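Local coordinates for RND efflux system, outer membrane lipoprotein, NodT family (Burkholderia mallei, PDB 6U94) that probably serves as the outer-membrane channel component of an RND-type efflux system, letting exported compounds leave the cell, at residues R73-D78 and R160-S165; A179-L184 and S256-L261; A218-Q223 and G422-Q427; F306-T311 and A324-G329; L341-A346 and I362-Y367. All coordinates share one frame; numbering follows the deposited sequence.

Interaction 1 (R73-D78 and R160-S165)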
# COMPACT_ATOMS: atom_id res chain seq x y z
N ARG A 73 -1.36 12.51 -19.89
CA ARG A 73 -1.24 13.73 -19.10
C ARG A 73 -2.48 13.93 -18.23
O ARG A 73 -2.37 14.33 -17.06
CB ARG A 73 -1.02 14.93 -20.01
CG ARG A 73 -0.61 16.20 -19.26
CD ARG A 73 -0.41 17.38 -20.21
NE ARG A 73 -1.63 17.73 -20.92
CZ ARG A 73 -2.65 18.39 -20.37
NH1 ARG A 73 -2.60 18.76 -19.09
NH2 ARG A 73 -3.73 18.67 -21.09
N VAL A 74 -3.66 13.67 -18.78
CA VAL A 74 -4.89 13.78 -18.00
C VAL A 74 -4.97 12.67 -16.96
O VAL A 74 -5.40 12.89 -15.82
CB VAL A 74 -6.11 13.80 -18.93
CG1 VAL A 74 -7.40 13.56 -18.14
CG2 VAL A 74 -6.19 15.13 -19.67
N ALA A 75 -4.55 11.45 -17.34
CA ALA A 75 -4.52 10.36 -16.38
C ALA A 75 -3.64 10.70 -15.19
O ALA A 75 -3.99 10.41 -14.04
CB ALA A 75 -4.03 9.08 -17.06
N THR A 76 -2.49 11.34 -15.44
CA THR A 76 -1.64 11.82 -14.36
C THR A 76 -2.38 12.82 -13.48
O THR A 76 -2.25 12.79 -12.25
CB THR A 76 -0.36 12.43 -14.94
OG1 THR A 76 0.53 11.39 -15.35
CG2 THR A 76 0.33 13.33 -13.92
N LEU A 77 -3.18 13.70 -14.09
CA LEU A 77 -3.95 14.66 -13.31
C LEU A 77 -5.07 13.99 -12.52
O LEU A 77 -5.45 14.46 -11.45
CB LEU A 77 -4.53 15.74 -14.22
CG LEU A 77 -3.57 16.74 -14.87
CD1 LEU A 77 -4.32 17.60 -15.87
CD2 LEU A 77 -2.88 17.61 -13.83
N ASP A 78 -5.62 12.89 -13.05
CA ASP A 78 -6.70 12.19 -12.36
C ASP A 78 -6.18 11.42 -11.15
O ASP A 78 -6.81 11.41 -10.09
CB ASP A 78 -7.43 11.25 -13.32
CG ASP A 78 -8.24 12.00 -14.36
OD1 ASP A 78 -8.35 13.24 -14.26
OD2 ASP A 78 -8.77 11.35 -15.29
N ARG A 160 4.60 3.11 -19.22
CA ARG A 160 4.49 2.02 -18.26
C ARG A 160 4.40 2.54 -16.83
O ARG A 160 3.70 1.95 -16.00
CB ARG A 160 5.69 1.08 -18.41
CG ARG A 160 5.66 -0.12 -17.48
CD ARG A 160 6.84 -1.05 -17.75
NE ARG A 160 6.72 -2.30 -17.01
CZ ARG A 160 5.95 -3.32 -17.38
NH1 ARG A 160 5.21 -3.22 -18.48
NH2 ARG A 160 5.91 -4.42 -16.65
N SER A 161 5.08 3.65 -16.53
CA SER A 161 5.05 4.19 -15.17
C SER A 161 3.66 4.72 -14.82
O SER A 161 3.21 4.56 -13.68
CB SER A 161 6.10 5.29 -15.02
OG SER A 161 6.11 5.80 -13.70
N VAL A 162 2.98 5.34 -15.78
CA VAL A 162 1.64 5.86 -15.52
C VAL A 162 0.63 4.72 -15.43
O VAL A 162 -0.29 4.75 -14.59
CB VAL A 162 1.24 6.89 -16.59
CG1 VAL A 162 -0.16 7.43 -16.32
CG2 VAL A 162 2.26 8.03 -16.64
N HIS A 163 0.78 3.70 -16.28
CA HIS A 163 -0.09 2.52 -16.19
C HIS A 163 0.07 1.82 -14.84
O HIS A 163 -0.92 1.42 -14.22
CB HIS A 163 0.23 1.55 -17.33
CG HIS A 163 -0.30 1.98 -18.66
ND1 HIS A 163 -1.00 3.16 -18.84
CD2 HIS A 163 -0.24 1.39 -19.87
CE1 HIS A 163 -1.34 3.27 -20.11
NE2 HIS A 163 -0.90 2.21 -20.76
N ILE A 164 1.31 1.67 -14.38
CA ILE A 164 1.56 1.01 -13.10
C ILE A 164 0.91 1.80 -11.97
O ILE A 164 0.25 1.23 -11.09
CB ILE A 164 3.07 0.83 -12.88
CG1 ILE A 164 3.61 -0.31 -13.75
CG2 ILE A 164 3.38 0.58 -11.43
CD1 ILE A 164 5.08 -0.59 -13.54
N SER A 165 1.08 3.12 -11.98
CA SER A 165 0.46 3.96 -10.96
C SER A 165 -1.06 3.85 -11.02
O SER A 165 -1.72 3.71 -9.98
CB SER A 165 0.88 5.42 -11.13
OG SER A 165 2.29 5.56 -11.10
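Thr76 and Val162 carry this contact, and their side chains cross at about a right angle. The hydroxyl of Thr76 lies over the fork of the valine. Its OG1 is 4.0 Å from Val162 CG2 and 4.1 Å from Val162 CG1, so both methyls share one oxygen neighbour. The Thr76 torsion explains this. OG1 sits beside the backbone N and anti to the carbonyl carbon (chi1 -77°), which leaves CG2 pointing elsewhere. The same oxygen makes a weak hydrogen bond back to Leu72 O, one turn earlier in its own helix. The hydroxyl therefore has a polar partner, although across the contact it meets methyl groups.

Ala75 adds the second touch. Its CB bond points at the other helix, and Ala75 CB comes within 4.3 Å of Val162 CG1. Val162 CG1 therefore touches both the alanine methyl and the threonine oxygen, while Val162 CG2 meets the threonine.

The two segments belong to helix 72-86 and to the long helix 156-203, and they pack in the mainly helical body of an outer membrane factor. All three touching residues are buried, yet the two segments bury just 84 Å² against each other. Thr76 CA and Val162 CA are 6.9 Å apart, a short spacing that suits the small side chains here. Helix 132-142 also packs here: Phe138 touches Thr76, and Leu137 touches Val162. Glu134 of the same helix is hydrogen-bonded to Ser165 OG.

Interaction 2 (A179-L184 and S256-L261)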
# COMPACT_ATOMS: atom_id res chain seq x y z
N ALA A 179 -12.49 -1.56 3.06
CA ALA A 179 -12.08 -1.44 4.45
C ALA A 179 -12.94 -0.43 5.19
O ALA A 179 -13.37 -0.68 6.32
CB ALA A 179 -10.60 -1.05 4.53
N ASP A 180 -13.22 0.72 4.56
CA ASP A 180 -14.04 1.74 5.20
C ASP A 180 -15.49 1.29 5.38
O ASP A 180 -16.17 1.80 6.28
CB ASP A 180 -13.98 3.04 4.40
CG ASP A 180 -12.76 3.87 4.73
OD1 ASP A 180 -12.37 3.90 5.92
OD2 ASP A 180 -12.18 4.50 3.82
N ARG A 181 -15.97 0.37 4.55
CA ARG A 181 -17.29 -0.21 4.77
C ARG A 181 -17.29 -1.09 6.01
O ARG A 181 -18.19 -1.00 6.85
CB ARG A 181 -17.74 -1.00 3.55
CG ARG A 181 -18.10 -0.17 2.34
CD ARG A 181 -18.55 -1.06 1.20
NE ARG A 181 -18.87 -0.31 -0.01
CZ ARG A 181 -19.32 -0.86 -1.13
NH1 ARG A 181 -19.51 -2.17 -1.20
NH2 ARG A 181 -19.59 -0.10 -2.19
N ALA A 182 -16.28 -1.96 6.14
CA ALA A 182 -16.16 -2.78 7.33
C ALA A 182 -16.05 -1.92 8.58
O ALA A 182 -16.62 -2.25 9.63
CB ALA A 182 -14.94 -3.70 7.21
N LEU A 183 -15.32 -0.81 8.50
CA LEU A 183 -15.22 0.11 9.63
C LEU A 183 -16.57 0.73 9.95
O LEU A 183 -16.94 0.86 11.12
CB LEU A 183 -14.18 1.18 9.34
CG LEU A 183 -12.73 0.71 9.42
CD1 LEU A 183 -11.78 1.70 8.75
CD2 LEU A 183 -12.34 0.49 10.88
N LEU A 184 -17.33 1.12 8.92
CA LEU A 184 -18.66 1.67 9.16
C LEU A 184 -19.59 0.64 9.78
O LEU A 184 -20.34 0.94 10.71
CB LEU A 184 -19.25 2.21 7.85
CG LEU A 184 -20.68 2.73 7.97
CD1 LEU A 184 -20.75 3.92 8.92
CD2 LEU A 184 -21.26 3.08 6.61
N SER A 256 -21.63 -1.48 -5.82
CA SER A 256 -22.62 -1.22 -4.78
C SER A 256 -22.94 -2.47 -3.98
O SER A 256 -23.19 -2.40 -2.77
CB SER A 256 -23.89 -0.63 -5.40
OG SER A 256 -24.21 -1.30 -6.61
N ARG A 257 -22.94 -3.63 -4.63
CA ARG A 257 -23.30 -4.90 -4.00
C ARG A 257 -22.09 -5.84 -4.05
O ARG A 257 -22.12 -6.87 -4.73
CB ARG A 257 -24.53 -5.52 -4.68
N ALA A 258 -21.04 -5.49 -3.32
CA ALA A 258 -19.85 -6.31 -3.22
C ALA A 258 -19.76 -6.92 -1.83
O ALA A 258 -20.19 -6.31 -0.84
CB ALA A 258 -18.58 -5.50 -3.51
N ALA A 259 -19.20 -8.13 -1.76
CA ALA A 259 -19.09 -8.83 -0.49
C ALA A 259 -18.20 -8.05 0.47
O ALA A 259 -17.25 -7.38 0.05
CB ALA A 259 -18.54 -10.23 -0.71
N PRO A 260 -18.48 -8.11 1.77
CA PRO A 260 -17.65 -7.39 2.74
C PRO A 260 -16.21 -7.88 2.72
O PRO A 260 -15.91 -8.99 2.29
CB PRO A 260 -18.32 -7.69 4.09
CG PRO A 260 -19.10 -8.94 3.85
CD PRO A 260 -19.56 -8.87 2.43
N LEU A 261 -15.31 -7.00 3.18
CA LEU A 261 -13.88 -7.32 3.19
C LEU A 261 -13.62 -8.65 3.90
O LEU A 261 -13.12 -9.60 3.29
CB LEU A 261 -13.11 -6.19 3.86
CG LEU A 261 -11.58 -6.33 3.88
CD1 LEU A 261 -10.99 -6.12 2.49
CD2 LEU A 261 -10.96 -5.38 4.90
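The guanidinium of Arg181 is the flat group of this contact, and its neighbours in 256-261 approach it obliquely. Arg181 NH1 lies 4.0 Å from Ser256 O and 4.2 Å from Ala258 CB. Arg181 NH2 is 4.1 Å from Ser256 CA. The chain is extended from CG to NE, which carries the charged end across to the loop. Its stronger partner is one residue earlier: NH2 is hydrogen-bonded to Val255 O.

The other end of the contact is apolar. Leu261 CD2 rests 4.1 Å from Ala179 CA and 4.4 Å from Ala179 CB. The leucine also touches Leu178, and Ala258 touches Tyr174, so the loop runs along helix 156-203. Helix 421-454 packs on Ala179 through Val438 and Leu442. The contact therefore ties the loop after helix 253-256 to one of the long helices of the fold.

The chemistry is divided. A buried leucine supplies the apolar touch, and a partly exposed arginine supplies the polar one. Ser256 O is too far for a hydrogen bond, but a positive charge beside backbone carbonyl oxygens is probably favourable.

Interaction 3 (A218-Q223 and G422-Q427)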
# COMPACT_ATOMS: atom_id res chain seq x y z
N ALA A 218 -22.11 5.70 29.82
CA ALA A 218 -22.85 4.99 28.79
C ALA A 218 -23.19 5.90 27.62
O ALA A 218 -23.25 5.43 26.47
CB ALA A 218 -24.13 4.39 29.37
N ASP A 219 -23.40 7.19 27.88
CA ASP A 219 -23.71 8.12 26.79
C ASP A 219 -22.47 8.47 25.98
O ASP A 219 -22.58 8.68 24.77
CB ASP A 219 -24.37 9.38 27.35
CG ASP A 219 -25.87 9.24 27.47
OD1 ASP A 219 -26.42 8.24 26.98
OD2 ASP A 219 -26.51 10.14 28.07
N THR A 220 -21.30 8.55 26.61
CA THR A 220 -20.07 8.81 25.86
C THR A 220 -19.55 7.57 25.14
O THR A 220 -18.69 7.69 24.27
CB THR A 220 -18.98 9.37 26.77
OG1 THR A 220 -18.63 8.41 27.77
CG2 THR A 220 -19.44 10.66 27.43
N GLN A 221 -20.04 6.37 25.49
CA GLN A 221 -19.80 5.20 24.66
C GLN A 221 -20.58 5.31 23.35
O GLN A 221 -20.05 5.04 22.27
CB GLN A 221 -20.18 3.93 25.40
CG GLN A 221 -19.19 3.48 26.46
CD GLN A 221 -19.64 2.22 27.18
OE1 GLN A 221 -19.66 1.13 26.60
NE2 GLN A 221 -20.01 2.36 28.45
N VAL A 222 -21.86 5.68 23.45
CA VAL A 222 -22.68 5.88 22.26
C VAL A 222 -22.16 7.05 21.45
O VAL A 222 -22.18 7.02 20.21
CB VAL A 222 -24.16 6.07 22.67
CG1 VAL A 222 -25.02 6.37 21.46
CG2 VAL A 222 -24.67 4.85 23.40
N GLN A 223 -21.69 8.10 22.12
CA GLN A 223 -21.21 9.28 21.42
C GLN A 223 -19.97 8.96 20.58
O GLN A 223 -19.86 9.41 19.43
CB GLN A 223 -20.90 10.40 22.42
N GLY A 422 -15.91 -1.19 34.84
CA GLY A 422 -15.16 -2.26 34.20
C GLY A 422 -15.69 -2.61 32.82
O GLY A 422 -14.91 -2.87 31.90
N VAL A 423 -17.01 -2.63 32.66
CA VAL A 423 -17.60 -2.84 31.34
C VAL A 423 -17.27 -1.67 30.43
O VAL A 423 -16.91 -1.85 29.26
CB VAL A 423 -19.12 -3.05 31.46
CG1 VAL A 423 -19.76 -3.17 30.09
CG2 VAL A 423 -19.42 -4.28 32.31
N PHE A 424 -17.38 -0.44 30.95
CA PHE A 424 -17.09 0.75 30.16
C PHE A 424 -15.66 0.74 29.64
O PHE A 424 -15.42 0.95 28.44
CB PHE A 424 -17.35 2.00 31.00
CG PHE A 424 -16.75 3.25 30.43
CD1 PHE A 424 -17.36 3.91 29.38
CD2 PHE A 424 -15.58 3.77 30.95
CE1 PHE A 424 -16.81 5.06 28.84
CE2 PHE A 424 -15.02 4.92 30.42
CZ PHE A 424 -15.64 5.56 29.37
N ASP A 425 -14.70 0.49 30.52
CA ASP A 425 -13.29 0.54 30.13
C ASP A 425 -12.95 -0.57 29.14
O ASP A 425 -12.19 -0.35 28.19
CB ASP A 425 -12.39 0.46 31.36
CG ASP A 425 -10.92 0.55 31.02
OD1 ASP A 425 -10.58 1.18 29.99
OD2 ASP A 425 -10.10 -0.02 31.77
N ALA A 426 -13.50 -1.77 29.35
CA ALA A 426 -13.17 -2.89 28.47
C ALA A 426 -13.79 -2.71 27.09
O ALA A 426 -13.15 -2.98 26.07
CB ALA A 426 -13.63 -4.20 29.10
N GLN A 427 -15.05 -2.26 27.03
CA GLN A 427 -15.71 -2.05 25.75
C GLN A 427 -15.00 -0.97 24.94
O GLN A 427 -14.82 -1.11 23.72
CB GLN A 427 -17.18 -1.68 25.97
CG GLN A 427 -17.98 -1.46 24.69
CD GLN A 427 -17.83 -0.06 24.11
OE1 GLN A 427 -17.46 0.87 24.82
NE2 GLN A 427 -18.12 0.08 22.82
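Gln221 reaches across to Phe424 and Gln427, and its side chain can be followed outward atom by atom. CB leaves the backbone in the direction of 422-427, and Gln221 CB lies 4.1 Å from a terminal atom of the Gln427 amide. CG stands beside the backbone N and anti to the carbonyl carbon. It meets the phenyl ring, with Gln221 CG 3.5 Å from Phe424 CD1 and 3.7 Å from Phe424 CE1. The chain stays extended to CD, and Gln221 CD is 3.6 Å from Phe424 CD1. At the tip the amide plane is turned 66° from the ring, and one terminal atom lies at the ring edge, in its plane. The other terminal atom faces the Gln427 amide, whose plane is 31° from that of Gln221. Which terminal atom is N and which is O is doubtful in both glutamines.

Thr220 adds a flanking touch, with OG1 4.0 Å from Phe424 CE1. That hydroxyl is itself hydrogen-bonded to Arg217 O. Gln194 of helix 156-203 also lies close, touching Gln427. Helix 362-415 packs on the 422-427 segment through Val423.

The two helix axes run nearly in the same direction, 16° apart, and approach to 10.7 Å. Such long helices packed side by side are typical of the helical body of outer membrane factors, the TolC-like channels.

Interaction 4 (F306-T311 and A324-G329)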
# COMPACT_ATOMS: atom_id res chain seq x y z
N PHE A 306 26.70 -4.52 -12.41
CA PHE A 306 25.94 -3.80 -11.40
C PHE A 306 24.56 -4.35 -11.08
O PHE A 306 23.87 -3.78 -10.22
CB PHE A 306 25.79 -2.33 -11.82
CG PHE A 306 27.10 -1.62 -12.04
CD1 PHE A 306 27.94 -1.34 -10.97
CD2 PHE A 306 27.49 -1.23 -13.31
CE1 PHE A 306 29.14 -0.69 -11.17
CE2 PHE A 306 28.69 -0.58 -13.52
CZ PHE A 306 29.52 -0.31 -12.45
N PHE A 307 24.13 -5.44 -11.71
CA PHE A 307 22.76 -5.93 -11.55
C PHE A 307 22.79 -7.31 -10.92
O PHE A 307 23.14 -8.30 -11.59
CB PHE A 307 22.05 -5.97 -12.91
CG PHE A 307 20.56 -5.78 -12.83
CD1 PHE A 307 19.78 -6.57 -11.99
CD2 PHE A 307 19.93 -4.82 -13.61
CE1 PHE A 307 18.41 -6.39 -11.93
CE2 PHE A 307 18.57 -4.64 -13.56
CZ PHE A 307 17.80 -5.43 -12.71
N PRO A 308 22.44 -7.44 -9.63
CA PRO A 308 22.45 -8.76 -9.00
C PRO A 308 21.46 -9.71 -9.67
O PRO A 308 20.40 -9.30 -10.14
CB PRO A 308 22.04 -8.47 -7.55
CG PRO A 308 22.33 -7.01 -7.34
CD PRO A 308 22.08 -6.37 -8.69
N ARG A 309 21.83 -10.99 -9.70
CA ARG A 309 20.95 -12.04 -10.19
C ARG A 309 20.64 -12.96 -9.01
O ARG A 309 21.39 -13.89 -8.71
CB ARG A 309 21.55 -12.81 -11.38
CG ARG A 309 23.01 -13.23 -11.24
CD ARG A 309 23.59 -13.67 -12.59
NE ARG A 309 22.86 -14.78 -13.20
CZ ARG A 309 23.22 -15.38 -14.33
NH1 ARG A 309 24.30 -14.98 -14.98
NH2 ARG A 309 22.49 -16.38 -14.82
N ILE A 310 19.53 -12.67 -8.33
CA ILE A 310 19.07 -13.42 -7.16
C ILE A 310 17.56 -13.56 -7.24
O ILE A 310 16.88 -12.86 -7.99
CB ILE A 310 19.45 -12.74 -5.83
CG1 ILE A 310 18.86 -11.33 -5.79
CG2 ILE A 310 20.96 -12.72 -5.63
CD1 ILE A 310 18.92 -10.66 -4.43
N THR A 311 17.03 -14.48 -6.43
CA THR A 311 15.59 -14.50 -6.19
C THR A 311 15.23 -13.37 -5.24
O THR A 311 16.04 -12.94 -4.42
CB THR A 311 15.14 -15.84 -5.62
OG1 THR A 311 15.82 -16.10 -4.38
CG2 THR A 311 15.43 -16.96 -6.61
N ALA A 324 17.55 -10.60 1.58
CA ALA A 324 17.87 -10.16 2.93
C ALA A 324 19.37 -10.19 3.18
O ALA A 324 19.90 -9.36 3.93
CB ALA A 324 17.15 -11.02 3.96
N GLY A 325 20.08 -11.14 2.56
CA GLY A 325 21.52 -11.20 2.72
C GLY A 325 22.24 -10.02 2.10
O GLY A 325 23.27 -9.58 2.62
N LEU A 326 21.71 -9.49 0.99
CA LEU A 326 22.31 -8.31 0.37
C LEU A 326 22.33 -7.12 1.32
O LEU A 326 23.25 -6.29 1.26
CB LEU A 326 21.56 -7.94 -0.91
CG LEU A 326 22.02 -8.59 -2.21
CD1 LEU A 326 21.26 -8.00 -3.39
CD2 LEU A 326 23.51 -8.42 -2.39
N PHE A 327 21.34 -7.02 2.21
CA PHE A 327 21.25 -5.91 3.14
C PHE A 327 21.52 -6.32 4.58
O PHE A 327 21.15 -5.60 5.51
CB PHE A 327 19.87 -5.24 3.02
CG PHE A 327 19.58 -4.73 1.64
CD1 PHE A 327 20.03 -3.47 1.24
CD2 PHE A 327 18.88 -5.50 0.72
CE1 PHE A 327 19.77 -3.00 -0.03
CE2 PHE A 327 18.62 -5.03 -0.55
CZ PHE A 327 19.07 -3.78 -0.93
N SER A 328 22.17 -7.47 4.79
CA SER A 328 22.58 -7.87 6.13
C SER A 328 23.63 -6.90 6.65
O SER A 328 24.57 -6.53 5.94
CB SER A 328 23.13 -9.29 6.12
OG SER A 328 24.51 -9.31 5.79
N GLY A 329 23.47 -6.49 7.91
CA GLY A 329 24.31 -5.46 8.47
C GLY A 329 23.90 -4.04 8.13
O GLY A 329 24.52 -3.10 8.62
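Ile310 puts its CG1 between the backbone N and the carbonyl carbon (chi1 58°), and a nearly straight second torsion sends CD1 out toward Leu326. Leu326 answers with CD1 at the far end of an extended path (chi2 -174°). The two side chains meet tip to tip, with Ile310 CD1 3.7 Å from Leu326 CD1. Pro308 joins them from along the same loop: its CG is 4.2 Å from Leu326 CD1. One leucine methyl thus receives both partners, while the nearest backbones, at Pro308 and Leu326, stay 9.4 Å apart between CA atoms.

Segment 306-311 leaves helix 299-306, and Phe307 is the first residue off the helical path. In relatives, the region after this helix usually enters the membrane barrel, but no regular strand forms here. Backbone hydrogen bonds link Ile310 to Ser276 and Leu326 to Leu334, and Pro308 also touches Trp333 and Phe335. Ile310 touches a crystal neighbour as well, so its position may owe something to the lattice.

The contact is wholly apolar. Methyl and ring carbons meet without directional bonds, and with just 98 Å² buried the two segments are probably joined only lightly.

Interaction 5 (L341-A346 and I362-Y367)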
# COMPACT_ATOMS: atom_id res chain seq x y z
N LEU A 341 33.23 -7.43 -18.44
CA LEU A 341 32.99 -7.03 -19.80
C LEU A 341 33.17 -5.52 -19.92
O LEU A 341 32.73 -4.78 -19.03
CB LEU A 341 31.58 -7.42 -20.24
CG LEU A 341 31.33 -8.89 -20.53
CD1 LEU A 341 29.84 -9.20 -20.44
CD2 LEU A 341 31.86 -9.20 -21.90
N PRO A 342 33.82 -5.04 -20.97
CA PRO A 342 33.96 -3.59 -21.15
C PRO A 342 32.59 -2.94 -21.31
O PRO A 342 31.78 -3.34 -22.15
CB PRO A 342 34.80 -3.47 -22.42
CG PRO A 342 35.49 -4.79 -22.55
CD PRO A 342 34.53 -5.80 -22.01
N ILE A 343 32.33 -1.93 -20.48
CA ILE A 343 31.06 -1.23 -20.58
C ILE A 343 31.06 -0.31 -21.79
O ILE A 343 30.02 -0.14 -22.45
CB ILE A 343 30.77 -0.48 -19.27
CG1 ILE A 343 30.50 -1.49 -18.16
CG2 ILE A 343 29.59 0.46 -19.44
CD1 ILE A 343 30.25 -0.87 -16.80
N PHE A 344 32.21 0.27 -22.14
CA PHE A 344 32.31 1.20 -23.25
C PHE A 344 33.18 0.61 -24.35
O PHE A 344 34.21 -0.02 -24.09
CB PHE A 344 32.89 2.53 -22.79
CG PHE A 344 32.03 3.26 -21.81
CD1 PHE A 344 30.91 3.96 -22.24
CD2 PHE A 344 32.31 3.22 -20.45
CE1 PHE A 344 30.11 4.63 -21.33
CE2 PHE A 344 31.51 3.89 -19.54
CZ PHE A 344 30.41 4.60 -19.99
N ASN A 345 32.76 0.83 -25.60
CA ASN A 345 33.59 0.46 -26.74
C ASN A 345 34.79 1.38 -26.89
O ASN A 345 35.76 1.01 -27.56
CB ASN A 345 32.75 0.47 -28.02
CG ASN A 345 31.50 -0.38 -27.91
OD1 ASN A 345 31.53 -1.59 -28.15
ND2 ASN A 345 30.39 0.25 -27.55
N ALA A 346 34.75 2.56 -26.28
CA ALA A 346 35.83 3.53 -26.36
C ALA A 346 36.72 3.45 -25.13
O ALA A 346 36.43 2.76 -24.15
CB ALA A 346 35.26 4.94 -26.52
N ILE A 362 28.59 9.63 -15.86
CA ILE A 362 27.36 9.95 -15.14
C ILE A 362 26.28 8.91 -15.40
O ILE A 362 25.46 8.63 -14.51
CB ILE A 362 26.89 11.37 -15.53
CG1 ILE A 362 28.01 12.38 -15.25
CG2 ILE A 362 25.63 11.75 -14.77
CD1 ILE A 362 28.57 12.31 -13.85
N ASN A 363 26.26 8.32 -16.59
CA ASN A 363 25.22 7.34 -16.90
C ASN A 363 25.50 5.98 -16.27
O ASN A 363 24.56 5.22 -16.02
CB ASN A 363 25.07 7.19 -18.42
CG ASN A 363 24.67 8.48 -19.09
OD1 ASN A 363 23.55 8.96 -18.92
ND2 ASN A 363 25.59 9.06 -19.86
N VAL A 364 26.77 5.66 -16.00
CA VAL A 364 27.08 4.42 -15.31
C VAL A 364 26.81 4.56 -13.81
O VAL A 364 26.22 3.66 -13.19
CB VAL A 364 28.54 4.00 -15.58
CG1 VAL A 364 28.88 2.75 -14.81
CG2 VAL A 364 28.76 3.78 -17.07
N ALA A 365 27.24 5.67 -13.22
CA ALA A 365 27.02 5.88 -11.79
C ALA A 365 25.53 5.98 -11.47
O ALA A 365 25.07 5.43 -10.46
CB ALA A 365 27.75 7.14 -11.32
N GLY A 366 24.76 6.67 -12.31
CA GLY A 366 23.33 6.73 -12.10
C GLY A 366 22.66 5.38 -12.25
O GLY A 366 21.75 5.04 -11.49
N TYR A 367 23.12 4.58 -13.22
CA TYR A 367 22.59 3.23 -13.39
C TYR A 367 22.87 2.37 -12.17
O TYR A 367 22.00 1.62 -11.71
CB TYR A 367 23.19 2.61 -14.65
CG TYR A 367 22.77 1.19 -14.94
CD1 TYR A 367 21.48 0.90 -15.36
CD2 TYR A 367 23.68 0.15 -14.85
CE1 TYR A 367 21.10 -0.40 -15.65
CE2 TYR A 367 23.31 -1.15 -15.14
CZ TYR A 367 22.01 -1.42 -15.54
OH TYR A 367 21.64 -2.71 -15.83
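Ile343 and Phe344 pack on Val364, which joins a loop of the outer membrane factor fold to the start of its long helix 362-415. The loop segment 341-346 comes before helix 349-352 and has no regular structure. Helix 362-415 is one of the long helices which, in relatives such as TolC, build the tubular body.

The contacts across the segments are apolar. Val364 points at the loop and turns CG2 to it, anti to the carbonyl carbon, while CG1 is anti to the backbone N (chi1 177°). The two loop side chains meet that single methyl. Ile343 crosses it obliquely, with CG2 4.2 Å from Val364 CG2. Phe344 comes from the opposite direction, and its ring meets the methyl obliquely. Within the loop, Ile343 CG2 also lies over one face of the Phe344 ring, 3.9 Å above the plane and shifted toward the rim. The isoleucine methyl thus touches both the ring and the valine.

Further apolar cover comes from other parts of the chain. Phe306 and Val358 each touch both Ile343 and Val364, and Leu292 touches Val364.

The hydrogen bonds lie around these apolar touches. Phe344 N is hydrogen-bonded to Asn352 OD1, which ties the loop to helix 349-352. Val364 N is hydrogen-bonded to Asp361 OD1 just ahead of the helix. Tyr367 OH is hydrogen-bonded to Glu289 OE2.

Of the ring atoms, Phe344 CZ comes closest to the valine, 3.5 Å from Val364 CG2, with Phe344 CE2 next at 3.7 Å.

Overall arrangement
From the N terminus, interaction 1 closes first, bringing helix 156-203 back onto helix 72-86. Interaction 2 starts farther along that same long helix and closes at the loop after helix 253-256. Interaction 3 opens on helix 211-247 before interaction 2 has closed, so the two cross. It closes at helix 421-454, making a long loop that joins the earlier long helices to the last one. Interactions 4 and 5 nest within it, one after the other. These two touch, through Phe306 and Phe307 of interaction 4. Interactions 3 and 5 lie on opposite sides of the chain's centre, with centres about 66 Å apart.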